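Local coordinates for glutathione S-transferase family protein (Pseudomonas putida, PDB 3LXZ) that probably conjugates reduced glutathione to a wide range of hydrophobic electrophiles of foreign or internal origin, as a glutathione S-transferase, at residues 8-13 / 210-215; 78-81 / 86-89; 103-108 / 128-133; 109-112 / 117-120; 145-150 / 154-159. One frame throughout, in Å; residues are numbered along the deposited sequence.

Overall arrangement
Interactions 3, 4 and 5 all lie in the all-helical C-terminal domain, interaction 2 where the linker from the thioredoxin-like domain meets its first helix, and interaction 1 between strand 3-7's exit loop and the C-terminal helix. Interaction 4 is nested inside the loop closed by interaction 3, their centres about 12 Å apart, with Val118 touching Thr107. Interactions 2 and 5 are neighbours, centres about 10 Å apart, joined through Leu79 and Leu154. Interactions 1 and 3 meet at Asn12 and Arg106; Ser11 and Arg106 both belong to the glutathione site, empty in this chain. Interactions 2 and 4 lie farthest apart, about 36 Å between centres.

Interaction 1 (8-13 / 210-215); sequences FSVSNY and PAFMEM
Phe8 O takes the N-H of Ser11 at 2.9 Å, closing a type I beta turn that sets both Phe8 and Val10 against Phe212. In the thioredoxin-like N-terminal domain this turn links strand 3-7 to helix 12-23, and Phe212 reaches it from the C-terminal helix 198-218, so the contact joins the two domains of the transferase. Phe8 puts its ring in the crowded position between backbone N and carbonyl carbon (chi1 61°). From there its rim carbon CE2 lies over one face of the Phe212 ring, 3.3 Å from Phe212 CE1. The planes are close to parallel, 19° apart, but the rings are offset, sharing little more than the borders at Phe8 CE2 and Phe212 CE1, with centroids 4.7 Å apart. On the side of the Phe8 ring away from Phe212, Ser11 CB sits over the ring centre, which holds Phe8 between turn and helix. Val10 approaches the Phe212 side chain at about a right angle, and its two methyls share the work: CG1 is 3.7 Å from Phe212 CD2, while CG2 turns to the stem of the side chain. Tyr34 adds a further aromatic neighbour to both phenylalanines. No hydrogen bond crosses between 8-13 and 210-215, and the contact is wholly apolar. Just behind it Ser11, a glutathione-binding residue, caps helix 12-23 through OG to the backbone N of Tyr14. The apolar grip on Phe212 is completed at its CB, which Val10 CG2 meets at 3.9 Å.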
# COMPACT_ATOMS: atom_id res chain seq x y z
N PHE A 8 -9.81 11.74 -12.92
CA PHE A 8 -10.18 13.13 -13.04
C PHE A 8 -9.02 13.96 -12.56
O PHE A 8 -8.30 13.55 -11.68
CB PHE A 8 -11.51 13.41 -12.32
CG PHE A 8 -11.50 13.14 -10.82
CD1 PHE A 8 -11.65 11.84 -10.31
CD2 PHE A 8 -11.36 14.20 -9.93
CE1 PHE A 8 -11.64 11.61 -8.93
CE2 PHE A 8 -11.37 14.00 -8.54
CZ PHE A 8 -11.50 12.70 -8.05
N SER A 9 -8.85 15.14 -13.15
CA SER A 9 -7.66 15.93 -12.90
C SER A 9 -7.58 16.58 -11.54
O SER A 9 -6.59 17.20 -11.22
CB SER A 9 -7.49 16.97 -14.01
OG SER A 9 -7.10 16.31 -15.19
N VAL A 10 -8.62 16.44 -10.73
CA VAL A 10 -8.52 16.93 -9.36
C VAL A 10 -7.88 15.82 -8.49
O VAL A 10 -7.37 16.11 -7.39
CB VAL A 10 -9.89 17.40 -8.81
CG1 VAL A 10 -9.80 17.88 -7.33
CG2 VAL A 10 -10.48 18.54 -9.69
N SER A 11 -7.86 14.57 -8.99
CA SER A 11 -7.33 13.44 -8.19
C SER A 11 -5.80 13.43 -8.16
O SER A 11 -5.16 13.33 -9.21
CB SER A 11 -7.81 12.08 -8.72
OG SER A 11 -7.00 11.06 -8.13
N ASN A 12 -5.22 13.52 -6.96
CA ASN A 12 -3.77 13.43 -6.83
C ASN A 12 -3.17 12.12 -7.36
O ASN A 12 -2.17 12.14 -8.08
CB ASN A 12 -3.33 13.75 -5.39
CG ASN A 12 -3.80 12.71 -4.36
OD1 ASN A 12 -4.86 12.10 -4.50
ND2 ASN A 12 -3.00 12.52 -3.32
N TYR A 13 -3.81 10.98 -7.06
CA TYR A 13 -3.32 9.69 -7.56
C TYR A 13 -3.40 9.64 -9.10
O TYR A 13 -2.53 9.07 -9.74
CB TYR A 13 -4.16 8.56 -6.96
CG TYR A 13 -3.83 8.22 -5.52
CD1 TYR A 13 -2.70 7.47 -5.19
CD2 TYR A 13 -4.69 8.62 -4.48
CE1 TYR A 13 -2.41 7.15 -3.87
CE2 TYR A 13 -4.42 8.30 -3.15
CZ TYR A 13 -3.29 7.56 -2.85
OH TYR A 13 -3.00 7.25 -1.54
N PRO A 210 -14.66 22.75 -11.46
CA PRO A 210 -16.09 23.03 -11.25
C PRO A 210 -16.96 21.77 -11.45
O PRO A 210 -17.94 21.54 -10.70
CB PRO A 210 -16.39 24.10 -12.30
CG PRO A 210 -15.07 24.81 -12.51
CD PRO A 210 -14.06 23.69 -12.42
N ALA A 211 -16.62 20.94 -12.43
CA ALA A 211 -17.42 19.72 -12.64
C ALA A 211 -17.27 18.75 -11.48
O ALA A 211 -18.25 18.15 -11.04
CB ALA A 211 -17.03 19.04 -13.93
N PHE A 212 -16.04 18.60 -11.02
CA PHE A 212 -15.80 17.76 -9.84
C PHE A 212 -16.65 18.23 -8.66
O PHE A 212 -17.39 17.45 -8.05
CB PHE A 212 -14.31 17.71 -9.51
CG PHE A 212 -14.02 16.99 -8.24
CD1 PHE A 212 -14.31 15.63 -8.12
CD2 PHE A 212 -13.49 17.66 -7.15
CE1 PHE A 212 -14.05 14.94 -6.94
CE2 PHE A 212 -13.24 16.97 -5.92
CZ PHE A 212 -13.52 15.62 -5.84
N MSE A 213 -16.61 19.53 -8.36
CA MSE A 213 -17.39 20.03 -7.23
C MSE A 213 -18.91 19.89 -7.44
O MSE A 213 -19.66 19.69 -6.47
CB MSE A 213 -17.03 21.49 -6.93
CG MSE A 213 -15.58 21.69 -6.56
SE MSE A 213 -15.03 20.70 -4.94
CE MSE A 213 -16.35 21.47 -3.73
N GLU A 214 -19.36 20.01 -8.68
CA GLU A 214 -20.77 19.81 -9.00
C GLU A 214 -21.14 18.33 -8.77
O GLU A 214 -22.21 18.05 -8.23
CB GLU A 214 -21.06 20.23 -10.45
CG GLU A 214 -22.55 20.28 -10.82
CD GLU A 214 -23.31 21.39 -10.12
OE1 GLU A 214 -22.75 22.48 -9.88
OE2 GLU A 214 -24.48 21.18 -9.80
N MSE A 215 -20.26 17.42 -9.18
CA MSE A 215 -20.46 15.99 -8.92
C MSE A 215 -20.61 15.76 -7.41
O MSE A 215 -21.51 15.04 -6.95
CB MSE A 215 -19.29 15.19 -9.52
CG MSE A 215 -19.46 13.68 -9.49
SE MSE A 215 -18.96 12.87 -7.74
CE MSE A 215 -17.09 13.43 -7.71

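Interaction 2 (78-81 / 86-89)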
# COMPACT_ATOMS: atom_id res chain seq x y z
N ALA A 78 13.54 6.26 -18.23
CA ALA A 78 13.41 5.39 -17.04
C ALA A 78 13.13 6.22 -15.77
O ALA A 78 13.72 7.31 -15.56
CB ALA A 78 14.66 4.55 -16.85
N LEU A 79 12.19 5.74 -14.96
CA LEU A 79 11.83 6.38 -13.68
C LEU A 79 12.21 5.50 -12.48
O LEU A 79 11.66 5.64 -11.36
CB LEU A 79 10.35 6.78 -13.63
CG LEU A 79 9.84 7.74 -14.73
CD1 LEU A 79 8.34 8.00 -14.56
CD2 LEU A 79 10.62 9.02 -14.70
N LEU A 80 13.18 4.61 -12.73
CA LEU A 80 13.77 3.72 -11.74
C LEU A 80 15.24 3.62 -12.00
O LEU A 80 15.65 3.70 -13.19
CB LEU A 80 13.20 2.30 -11.84
CG LEU A 80 11.76 2.15 -11.41
CD1 LEU A 80 11.32 0.73 -11.72
CD2 LEU A 80 11.69 2.49 -9.92
N PRO A 81 16.05 3.41 -10.94
CA PRO A 81 17.47 3.08 -11.12
C PRO A 81 17.66 1.70 -11.80
O PRO A 81 16.68 0.95 -11.94
CB PRO A 81 18.04 3.10 -9.70
CG PRO A 81 16.84 3.05 -8.74
CD PRO A 81 15.65 3.53 -9.51
N GLY A 86 18.22 -0.84 -5.55
CA GLY A 86 17.77 0.54 -5.77
C GLY A 86 16.30 0.68 -6.18
O GLY A 86 15.59 1.57 -5.66
N GLN A 87 15.84 -0.20 -7.09
CA GLN A 87 14.41 -0.24 -7.44
C GLN A 87 13.51 -0.52 -6.23
O GLN A 87 12.48 0.14 -6.05
CB GLN A 87 14.13 -1.23 -8.56
CG GLN A 87 14.96 -0.94 -9.83
CD GLN A 87 14.48 -1.76 -11.01
OE1 GLN A 87 13.69 -2.69 -10.85
NE2 GLN A 87 14.95 -1.41 -12.19
N ALA A 88 13.90 -1.49 -5.40
CA ALA A 88 13.11 -1.80 -4.21
C ALA A 88 13.14 -0.64 -3.23
O ALA A 88 12.11 -0.35 -2.61
CB ALA A 88 13.61 -3.11 -3.54
N LYS A 89 14.26 0.09 -3.15
CA LYS A 89 14.33 1.27 -2.28
C LYS A 89 13.39 2.38 -2.76
O LYS A 89 12.73 3.01 -1.93
CB LYS A 89 15.77 1.79 -2.15
CG LYS A 89 16.63 0.95 -1.21
CD LYS A 89 16.09 0.95 0.24
CE LYS A 89 16.13 2.31 0.87
NZ LYS A 89 16.03 2.20 2.38
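Gly86 meets the ring of Pro81 with its backbone: Pro81 CG lies 3.5 Å from Gly86 C and nearly as close to Gly86 O. The fit leaves little room for a side chain, because a beta carbon on Gly86 would come tightly against that same CG. Gln87 follows and carries the polar link. With CG beside its backbone N (chi1 -56°) and the chain extended beyond, its amide reaches back to the linker, and NE2 donates to Pro81 O at 2.9 Å. The bond is straight, 165° at the hydrogen. It also lies in the amide plane of Gln87 and meets Pro81 O nearly head-on, with a C=O to NE2 angle of 164°. Beside this bond, Leu80 crosses the glutamine at about a right angle, its CD1 4.1 Å from Gln87 CD, and Leu80 CB lies near CG and NE2, giving the amide group an apolar flank. Gln87 OE1, at the other end of the amide, accepts from Gln72 NE2 of the second subunit, so the group is held from two directions. With alanine in place of the glutamine, Pro81 O would probably lose this donor and Gln72 of the second subunit its acceptor. Ala88 and Lys89 come next and pack on Leu60 of the second subunit; Lys89 NZ pairs with Glu92. Residues 78-81 lie between helix 63-73 and helix 84-106, in the interdomain linker of the glutathione transferase fold, here tied to the start of the first helix of the helical domain beside the dimer interface.

Interaction 3 (103-108 / 128-133); sequences LPARTC and ADLLAG
Pro104 and Asp129 bring the two backbones closest, their CA atoms 6.2 Å apart, where helix 84-106 nears its end and helix 120-140 runs alongside. Pro104 has no N-H to give the preceding turn, and the helix is kinked there. After it, the carbonyl of Pro104 collects two donors from one residue: Thr107 N at 3.2 Å and, more tightly, Thr107 OG1 at 2.6 Å. The hydroxyl lies in the carbonyl plane, with a C=O to OG1 angle of 148°, so Thr107's side chain folds back on the helix. Across the contact the proline ring does the touching. Its CB sits 3.6 Å from Asp129 CB, and CG is only a little farther, so the aspartate is met at the root of its side chain rather than at its carboxylate. The two side chains cross obliquely. Leu130, with CG beside its own backbone N (chi1 -75°), brings its branch to the same edge of the helix: CG lies 4.1 Å from Pro104 CB. Leu130 CD1 lies 4.3 Å from Ala105 CB, resting against both backbone and methyl of that alanine. Val169 and Ala166 of helix 154-174 also pack on Ala105, so three helices of the C-terminal domain meet around this small residue. Arg106, next along, belongs to the glutathione site and forms a salt bridge with Glu102. The chemistry is that of plain helix packing by shape: no hydrogen bond or charge pair joins 103-108 to 128-133, and Asp129 OD1 instead has a long, weak ion pair with Arg47 of the second subunit.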
# COMPACT_ATOMS: atom_id res chain seq x y z
N LEU A 103 -2.48 8.55 2.95
CA LEU A 103 -3.69 8.00 3.55
C LEU A 103 -4.09 8.70 4.84
O LEU A 103 -5.26 9.07 4.99
CB LEU A 103 -3.62 6.48 3.75
CG LEU A 103 -3.51 5.66 2.43
CD1 LEU A 103 -3.62 4.18 2.80
CD2 LEU A 103 -4.55 6.07 1.40
N PRO A 104 -3.14 8.93 5.76
CA PRO A 104 -3.62 9.68 6.93
C PRO A 104 -4.10 11.10 6.60
O PRO A 104 -5.08 11.56 7.18
CB PRO A 104 -2.42 9.73 7.87
CG PRO A 104 -1.29 9.16 7.17
CD PRO A 104 -1.73 8.51 5.89
N ALA A 105 -3.41 11.82 5.72
CA ALA A 105 -3.91 13.14 5.31
C ALA A 105 -5.31 13.07 4.71
O ALA A 105 -6.16 13.95 4.98
CB ALA A 105 -2.95 13.82 4.35
N ARG A 106 -5.54 12.03 3.90
CA ARG A 106 -6.81 11.80 3.20
C ARG A 106 -7.99 11.73 4.20
O ARG A 106 -9.10 12.16 3.87
CB ARG A 106 -6.72 10.56 2.31
CG ARG A 106 -7.99 10.16 1.52
CD ARG A 106 -7.65 9.10 0.44
NE ARG A 106 -6.91 9.71 -0.68
CZ ARG A 106 -7.49 10.38 -1.68
NH1 ARG A 106 -6.77 10.93 -2.65
NH2 ARG A 106 -8.82 10.51 -1.71
N THR A 107 -7.71 11.26 5.42
CA THR A 107 -8.77 11.17 6.45
C THR A 107 -9.27 12.55 6.83
O THR A 107 -10.37 12.68 7.41
CB THR A 107 -8.35 10.38 7.72
OG1 THR A 107 -7.34 11.09 8.47
CG2 THR A 107 -7.90 8.93 7.38
N CYS A 108 -8.48 13.58 6.52
CA CYS A 108 -8.85 14.93 6.85
C CYS A 108 -9.20 15.79 5.65
O CYS A 108 -9.39 16.99 5.83
CB CYS A 108 -7.75 15.61 7.65
SG CYS A 108 -7.50 14.87 9.28
N ALA A 128 -0.89 12.08 14.75
CA ALA A 128 0.16 11.14 15.15
C ALA A 128 0.70 10.42 13.91
O ALA A 128 1.93 10.25 13.75
CB ALA A 128 -0.38 10.14 16.20
N ASP A 129 -0.20 9.99 13.03
CA ASP A 129 0.22 9.26 11.81
C ASP A 129 1.08 10.12 10.87
O ASP A 129 2.09 9.62 10.32
CB ASP A 129 -0.99 8.70 11.05
CG ASP A 129 -1.60 7.49 11.71
OD1 ASP A 129 -0.96 6.84 12.57
OD2 ASP A 129 -2.75 7.15 11.34
N LEU A 130 0.70 11.38 10.69
CA LEU A 130 1.46 12.30 9.84
C LEU A 130 2.81 12.69 10.42
O LEU A 130 3.83 12.69 9.72
CB LEU A 130 0.66 13.55 9.51
CG LEU A 130 -0.39 13.22 8.46
CD1 LEU A 130 -1.45 14.26 8.39
CD2 LEU A 130 0.30 13.06 7.12
N LEU A 131 2.82 12.98 11.71
CA LEU A 131 4.08 13.20 12.38
C LEU A 131 5.01 11.99 12.18
O LEU A 131 6.19 12.15 11.91
CB LEU A 131 3.86 13.46 13.87
CG LEU A 131 3.35 14.86 14.20
CD1 LEU A 131 3.22 14.98 15.73
CD2 LEU A 131 4.29 16.00 13.67
N ALA A 132 4.48 10.77 12.29
CA ALA A 132 5.35 9.61 12.13
C ALA A 132 5.75 9.42 10.66
O ALA A 132 6.88 9.02 10.34
CB ALA A 132 4.69 8.34 12.71
N GLY A 133 4.83 9.75 9.76
CA GLY A 133 5.08 9.52 8.34
C GLY A 133 6.14 10.47 7.82
O GLY A 133 7.02 10.09 7.03

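Interaction 4 (109-112 / 117-120); sequences YAES and SVEP
A chi1 of -174° swings Glu111 CG away from the backbone N, and the extended chain beyond it carries the carboxylate out from helix 109-114 to residues 117-118. In the helical C-terminal domain of the transferase this short helix is followed by a loop that returns past it into helix 120-140, and Glu111 clasps the returning loop. OE2 accepts the backbone N-H of Val118 at 2.9 Å. The bond is straight, 165° at the hydrogen; the donor comes to the anti side of OE2, tilted 18° out of the carboxylate plane. The same oxygen takes a second partner, since Lys123 NZ of helix 120-140 forms a salt bridge with it, so a backbone N-H and a charge hold the group's end and would probably keep it ionised. Ser117 lies along the carboxyl end of the glutamate: its CA is 3.4 Å from OE2, and its OG stands alongside without a bond. Replacing the glutamate with alanine would probably leave the Val118 N-H and the Lys123 ammonium without their shared acceptor and let the loop drift from the helix. Apolar contacts complete the closure. Val118 has CG2 beside its backbone N, and this methyl reaches over the start of the helix, 4.1 Å from Ala110 CB. Ala110 also bonds through its backbone to that of Met116, which draws the loop in just before Ser117. Glu119 then takes the N-cap position of helix 120-140. The Val118 methyl settles against the stem of the glutamate as well, with CG2 3.8 Å from Glu111 CB.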
# COMPACT_ATOMS: atom_id res chain seq x y z
N TYR A 109 -9.28 15.21 4.44
CA TYR A 109 -9.61 16.03 3.25
C TYR A 109 -11.03 16.61 3.32
O TYR A 109 -11.29 17.69 2.79
CB TYR A 109 -9.44 15.28 1.92
CG TYR A 109 -8.01 14.88 1.53
CD1 TYR A 109 -6.89 15.41 2.16
CD2 TYR A 109 -7.81 13.98 0.48
CE1 TYR A 109 -5.59 15.01 1.78
CE2 TYR A 109 -6.53 13.60 0.07
CZ TYR A 109 -5.42 14.11 0.72
OH TYR A 109 -4.16 13.68 0.32
N ALA A 110 -11.93 15.89 4.01
CA ALA A 110 -13.27 16.40 4.23
C ALA A 110 -13.23 17.81 4.82
O ALA A 110 -13.94 18.69 4.35
CB ALA A 110 -14.08 15.47 5.12
N GLU A 111 -12.38 18.03 5.82
CA GLU A 111 -12.29 19.32 6.49
C GLU A 111 -11.44 20.33 5.71
O GLU A 111 -11.85 21.49 5.53
CB GLU A 111 -11.75 19.17 7.90
CG GLU A 111 -11.78 20.48 8.69
CD GLU A 111 -11.51 20.29 10.17
OE1 GLU A 111 -10.89 21.19 10.76
OE2 GLU A 111 -11.91 19.25 10.74
N SER A 112 -10.28 19.89 5.23
CA SER A 112 -9.33 20.81 4.62
C SER A 112 -9.79 21.33 3.26
O SER A 112 -9.48 22.47 2.88
CB SER A 112 -7.97 20.15 4.50
OG SER A 112 -8.08 18.99 3.71
N SER A 117 -16.08 19.63 9.03
CA SER A 117 -15.22 19.20 10.14
C SER A 117 -15.20 17.69 10.40
O SER A 117 -16.22 17.00 10.29
CB SER A 117 -15.54 19.95 11.43
OG SER A 117 -14.99 21.26 11.39
N VAL A 118 -14.02 17.20 10.76
CA VAL A 118 -13.79 15.79 10.95
C VAL A 118 -13.87 15.50 12.46
O VAL A 118 -13.58 16.38 13.28
CB VAL A 118 -12.41 15.44 10.35
CG1 VAL A 118 -11.98 14.07 10.73
CG2 VAL A 118 -12.47 15.53 8.84
N GLU A 119 -14.31 14.29 12.81
CA GLU A 119 -14.32 13.87 14.21
C GLU A 119 -12.97 14.09 14.90
O GLU A 119 -11.92 13.84 14.31
CB GLU A 119 -14.70 12.39 14.31
CG GLU A 119 -16.15 12.07 13.90
CD GLU A 119 -17.17 12.38 15.01
OE1 GLU A 119 -16.80 12.96 16.06
OE2 GLU A 119 -18.35 12.02 14.81
N PRO A 120 -13.01 14.54 16.16
CA PRO A 120 -11.78 14.78 16.91
C PRO A 120 -10.89 13.54 17.03
O PRO A 120 -9.68 13.68 17.05
CB PRO A 120 -12.30 15.18 18.28
CG PRO A 120 -13.61 15.83 17.96
CD PRO A 120 -14.20 14.97 16.91

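Interaction 5 (145-150 / 154-159); sequences PYVAGE and LADLMF
Val147 N and Asp156 OD1 form the polar core of this contact, 2.8 Å apart and essentially straight (179° at the hydrogen). It lies at the head of helix 154-174 in the C-terminal domain, where Gly149, Leu152, Thr153, Asp156 and Leu157 match the Gly-X-X-hydrophobic-Thr-X-X-Asp-hydrophobic motif of glutathione transferases; the backbone angles of Gly149 would jam a beta carbon against the preceding carbonyl O. OD1 uses its syn lone pair for Val147. OD2 accepts the N-H of Thr153, and a separate, weak bond runs from Ala155 N to Thr153 OG1. The carboxylate is buried, and the N-H groups around it would probably stabilise its negative charge. Water adds a further link: one molecule accepts from Ala148 N at 2.8 Å and donates to Asp156 OD2 at 2.7 Å. Both carboxylate oxygens are thus engaged, and the loop is tied down at two successive backbone N-H groups. The carboxylate also lies against Tyr146 CB, and the two side chains cross at about a right angle, with ring and carboxylate planes 72° apart. Apolar contacts fall to Val147: with CG1 anti to the backbone N (178°), CG2 is left beside that N, 3.3 Å from Asp156 OD1. Val147 CB lies 4.2 Å from Ala155 CB, and Leu188 of helix 183-193 packs on Val147, Asp156 and Phe159. At the helix's next turn the Val147 CG2 methyl touches the stem of the phenylalanine, 3.6 Å from Phe159 CB.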
# COMPACT_ATOMS: atom_id res chain seq x y z
N PRO A 145 18.75 15.60 -5.11
CA PRO A 145 17.67 16.28 -4.37
C PRO A 145 16.39 15.46 -4.27
O PRO A 145 15.52 15.77 -3.44
CB PRO A 145 17.40 17.52 -5.22
CG PRO A 145 17.72 17.05 -6.62
CD PRO A 145 18.91 16.15 -6.47
N TYR A 146 16.27 14.46 -5.13
CA TYR A 146 15.06 13.64 -5.22
C TYR A 146 14.92 12.65 -4.07
O TYR A 146 15.88 12.39 -3.32
CB TYR A 146 15.04 12.91 -6.57
CG TYR A 146 15.16 13.84 -7.74
CD1 TYR A 146 14.04 14.46 -8.26
CD2 TYR A 146 16.41 14.09 -8.33
CE1 TYR A 146 14.15 15.33 -9.35
CE2 TYR A 146 16.51 14.96 -9.42
CZ TYR A 146 15.38 15.58 -9.91
OH TYR A 146 15.44 16.43 -10.99
N VAL A 147 13.72 12.11 -3.92
CA VAL A 147 13.42 11.28 -2.78
C VAL A 147 14.45 10.18 -2.55
O VAL A 147 14.98 10.04 -1.43
CB VAL A 147 11.97 10.69 -2.78
CG1 VAL A 147 11.78 9.78 -1.56
CG2 VAL A 147 10.95 11.80 -2.72
N ALA A 148 14.75 9.43 -3.62
CA ALA A 148 15.52 8.21 -3.48
C ALA A 148 16.96 8.43 -3.82
O ALA A 148 17.77 7.51 -3.68
CB ALA A 148 14.93 7.11 -4.39
N GLY A 149 17.32 9.65 -4.26
CA GLY A 149 18.71 9.84 -4.71
C GLY A 149 18.88 10.99 -5.66
O GLY A 149 18.23 12.00 -5.51
N GLU A 150 19.76 10.81 -6.66
CA GLU A 150 20.13 11.89 -7.59
C GLU A 150 19.27 12.00 -8.87
O GLU A 150 19.46 12.93 -9.66
CB GLU A 150 21.62 11.78 -7.96
CG GLU A 150 22.55 11.73 -6.72
CD GLU A 150 24.05 11.64 -7.03
OE1 GLU A 150 24.46 11.75 -8.21
OE2 GLU A 150 24.83 11.47 -6.06
N LEU A 154 9.78 7.13 -9.60
CA LEU A 154 8.41 6.99 -9.17
C LEU A 154 8.11 7.55 -7.79
O LEU A 154 7.03 8.12 -7.55
CB LEU A 154 7.99 5.50 -9.20
CG LEU A 154 8.24 4.78 -10.53
CD1 LEU A 154 7.85 3.29 -10.41
CD2 LEU A 154 7.52 5.43 -11.71
N ALA A 155 9.03 7.38 -6.86
CA ALA A 155 8.78 7.90 -5.53
C ALA A 155 8.60 9.41 -5.50
O ALA A 155 7.88 9.92 -4.63
CB ALA A 155 9.88 7.47 -4.55
N ASP A 156 9.22 10.13 -6.45
CA ASP A 156 9.04 11.59 -6.51
C ASP A 156 7.65 12.00 -6.94
O ASP A 156 7.20 13.08 -6.59
CB ASP A 156 10.08 12.21 -7.43
CG ASP A 156 11.47 12.01 -6.91
OD1 ASP A 156 11.76 12.60 -5.82
OD2 ASP A 156 12.23 11.25 -7.53
N LEU A 157 7.00 11.17 -7.77
CA LEU A 157 5.62 11.38 -8.16
C LEU A 157 4.69 11.24 -6.95
O LEU A 157 3.84 12.11 -6.72
CB LEU A 157 5.21 10.44 -9.31
CG LEU A 157 6.20 10.33 -10.50
CD1 LEU A 157 5.69 9.34 -11.58
CD2 LEU A 157 6.52 11.71 -11.09
N MSE A 158 4.83 10.18 -6.16
CA MSE A 158 4.01 10.05 -4.96
C MSE A 158 4.32 11.19 -3.98
O MSE A 158 3.41 11.74 -3.35
CB MSE A 158 4.27 8.68 -4.32
CG MSE A 158 3.55 8.38 -3.02
SE MSE A 158 1.63 8.13 -3.20
CE MSE A 158 1.47 6.66 -4.49
N PHE A 159 5.59 11.54 -3.84
CA PHE A 159 5.97 12.70 -3.00
C PHE A 159 5.29 14.00 -3.43
O PHE A 159 4.68 14.68 -2.65
CB PHE A 159 7.48 12.88 -3.04
CG PHE A 159 7.97 14.16 -2.36
CD1 PHE A 159 8.34 14.13 -1.02
CD2 PHE A 159 8.07 15.35 -3.07
CE1 PHE A 159 8.79 15.29 -0.37
CE2 PHE A 159 8.55 16.52 -2.44
CZ PHE A 159 8.87 16.49 -1.09
O HOH W 1 13.89 9.50 -6.31